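Side-chain contact in protein (superoxide dismutase) (Sulfolobus acidocaldarius, PDB 1B06), which converts superoxide radicals into hydrogen peroxide and oxygen, using one iron ion per subunit: residues G36-Y41 with I86-M91. Sequence-based numbering, arbitrary orientation.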
loop_
_atom_site.group_PDB
_atom_site.type_symbol
_atom_site.label_atom_id
_atom_site.label_comp_id
_atom_site.label_asym_id
_atom_site.label_seq_id
_atom_site.Cartn_x
_atom_site.Cartn_y
_atom_site.Cartn_z
ATOM N N GLY A 36 10.064 15.590 -18.618
ATOM C CA GLY A 36 10.819 14.615 -17.855
ATOM C C GLY A 36 9.967 13.504 -17.282
ATOM O O GLY A 36 10.015 12.366 -17.750
ATOM N N HIS A 37 9.170 13.841 -16.273
ATOM C CA HIS A 37 8.317 12.868 -15.603
ATOM C C HIS A 37 7.229 12.225 -16.466
ATOM O O HIS A 37 7.200 11.004 -16.618
ATOM C CB HIS A 37 7.695 13.508 -14.352
ATOM C CG HIS A 37 8.709 13.989 -13.361
ATOM N ND1 HIS A 37 9.306 13.155 -12.440
ATOM C CD2 HIS A 37 9.252 15.215 -13.161
ATOM C CE1 HIS A 37 10.172 13.843 -11.717
ATOM N NE2 HIS A 37 10.159 15.097 -12.134
ATOM N N HIS A 38 6.333 13.028 -17.032
ATOM C CA HIS A 38 5.259 12.465 -17.842
ATOM C C HIS A 38 5.786 11.594 -18.979
ATOM O O HIS A 38 5.331 10.468 -19.169
ATOM C CB HIS A 38 4.369 13.577 -18.398
ATOM C CG HIS A 38 3.062 13.087 -18.946
ATOM N ND1 HIS A 38 2.050 13.941 -19.327
ATOM C CD2 HIS A 38 2.616 11.836 -19.208
ATOM C CE1 HIS A 38 1.037 13.237 -19.802
ATOM N NE2 HIS A 38 1.355 11.956 -19.741
ATOM N N LYS A 39 6.746 12.109 -19.736
ATOM C CA LYS A 39 7.313 11.346 -20.840
ATOM C C LYS A 39 7.850 10.013 -20.333
ATOM O O LYS A 39 7.723 8.985 -20.987
ATOM C CB LYS A 39 8.449 12.133 -21.491
ATOM C CG LYS A 39 9.189 11.370 -22.574
ATOM C CD LYS A 39 9.079 12.082 -23.917
ATOM C CE LYS A 39 10.385 12.788 -24.309
ATOM N NZ LYS A 39 11.351 12.933 -23.174
ATOM N N GLY A 40 8.460 10.041 -19.158
ATOM C CA GLY A 40 9.017 8.830 -18.590
ATOM C C GLY A 40 7.985 7.770 -18.262
ATOM O O GLY A 40 8.267 6.576 -18.357
ATOM N N TYR A 41 6.787 8.195 -17.871
ATOM C CA TYR A 41 5.729 7.249 -17.530
ATOM C C TYR A 41 5.221 6.562 -18.788
ATOM O O TYR A 41 4.862 5.392 -18.759
ATOM C CB TYR A 41 4.574 7.963 -16.818
ATOM C CG TYR A 41 4.929 8.531 -15.450
ATOM C CD1 TYR A 41 5.590 7.754 -14.491
ATOM C CD2 TYR A 41 4.612 9.851 -15.119
ATOM C CE1 TYR A 41 5.927 8.283 -13.238
ATOM C CE2 TYR A 41 4.946 10.387 -13.870
ATOM C CZ TYR A 41 5.601 9.601 -12.939
ATOM O OH TYR A 41 5.940 10.144 -11.719
ATOM N N ILE A 86 -4.726 14.271 -17.481
ATOM C CA ILE A 86 -5.902 14.991 -17.003
ATOM C C ILE A 86 -5.459 16.302 -16.346
ATOM O O ILE A 86 -6.055 17.357 -16.563
ATOM C CB ILE A 86 -6.678 14.163 -15.960
ATOM C CG1 ILE A 86 -7.250 12.905 -16.614
ATOM C CG2 ILE A 86 -7.802 14.995 -15.365
ATOM C CD1 ILE A 86 -7.633 11.821 -15.622
ATOM N N TYR A 87 -4.402 16.209 -15.545
ATOM C CA TYR A 87 -3.835 17.340 -14.817
ATOM C C TYR A 87 -3.543 18.551 -15.709
ATOM O O TYR A 87 -3.945 19.672 -15.387
ATOM C CB TYR A 87 -2.559 16.872 -14.113
ATOM C CG TYR A 87 -1.831 17.907 -13.281
ATOM C CD1 TYR A 87 -2.482 18.615 -12.271
ATOM C CD2 TYR A 87 -0.470 18.133 -13.470
ATOM C CE1 TYR A 87 -1.781 19.528 -11.460
ATOM C CE2 TYR A 87 0.237 19.035 -12.673
ATOM C CZ TYR A 87 -0.419 19.728 -11.670
ATOM O OH TYR A 87 0.291 20.609 -10.885
ATOM N N TRP A 88 -2.858 18.329 -16.831
ATOM C CA TRP A 88 -2.526 19.420 -17.747
ATOM C C TRP A 88 -3.780 20.104 -18.277
ATOM O O TRP A 88 -3.835 21.326 -18.367
ATOM C CB TRP A 88 -1.706 18.920 -18.939
ATOM C CG TRP A 88 -0.459 18.155 -18.588
ATOM C CD1 TRP A 88 -0.042 16.984 -19.147
ATOM C CD2 TRP A 88 0.536 18.512 -17.617
ATOM N NE1 TRP A 88 1.147 16.584 -18.588
ATOM C CE2 TRP A 88 1.526 17.502 -17.646
ATOM C CE3 TRP A 88 0.688 19.582 -16.726
ATOM C CZ2 TRP A 88 2.657 17.531 -16.816
ATOM C CZ3 TRP A 88 1.815 19.611 -15.899
ATOM C CH2 TRP A 88 2.783 18.589 -15.954
ATOM N N ASN A 89 -4.785 19.311 -18.629
ATOM C CA ASN A 89 -6.030 19.842 -19.164
ATOM C C ASN A 89 -6.933 20.433 -18.090
ATOM O O ASN A 89 -7.820 21.237 -18.388
ATOM C CB ASN A 89 -6.788 18.745 -19.907
ATOM C CG ASN A 89 -6.165 18.420 -21.242
ATOM O OD1 ASN A 89 -5.993 19.294 -22.083
ATOM N ND2 ASN A 89 -5.819 17.158 -21.445
ATOM N N ASN A 90 -6.700 20.034 -16.846
ATOM C CA ASN A 90 -7.502 20.504 -15.724
ATOM C C ASN A 90 -7.023 21.857 -15.206
ATOM O O ASN A 90 -7.547 22.371 -14.218
ATOM C CB ASN A 90 -7.465 19.469 -14.597
ATOM C CG ASN A 90 -8.730 19.468 -13.753
ATOM O OD1 ASN A 90 -9.850 19.405 -14.271
ATOM N ND2 ASN A 90 -8.554 19.531 -12.440
ATOM N N MET A 91 -6.020 22.416 -15.876
ATOM C CA MET A 91 -5.466 23.723 -15.524
ATOM C C MET A 91 -5.533 24.630 -16.761
ATOM O O MET A 91 -5.666 24.146 -17.885
ATOM C CB MET A 91 -4.014 23.578 -15.056
ATOM C CG MET A 91 -3.862 22.853 -13.726
ATOM S SD MET A 91 -2.214 22.962 -13.008
ATOM C CE MET A 91 -1.213 22.098 -14.281
#
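Trp-88 and His-38 meet through one side-chain hydrogen bond that joins their helices. The indole NE1 of Trp-88 donates to ND1 of His-38 over 2.9 Å, and the N-H points almost straight at the acceptor (161°). ND1 acts as the acceptor, consistent with an imidazole that has no proton on this nitrogen. It lies in the indole plane, at the pyrrole edge. Seen from the other ring, NE1 is tilted 18° out of the imidazole plane. The two rings meet rim to rim, with centroids 5.1 Å apart, and neither covers the face of the other. In His-38, CG is anti to the backbone N (chi1 -166°), which extends the ring away from its own backbone N and brings ND1 to the indole NE1. The CA atoms of the two residues are 10.4 Å apart, so between these two segments the side chains make the contact. Both are buried. NE2 of His-38 bonds to ND1 of His-81, so both ring nitrogens are engaged and the ring's rotation is fixed. CD2 of Tyr-87 lies 3.6 Å above one face of the indole, toward its rim. A leucine at His-38 would probably leave the buried indole N-H without its acceptor and ND1 of His-81 without its mate. The indole also packs edge-to-face with the iron ligand His-33, and its side chain comes within about 6 Å of the iron. Trp-88 thus lies in the second shell of the metal site, and the bond to His-38 probably helps to position it. It ties helix 27-57 to the end of helix 67-89. Phe-11, Pro-12 and Pro-15 pack around the pair, while Ile-86 and Tyr-87 touch strand 165-170.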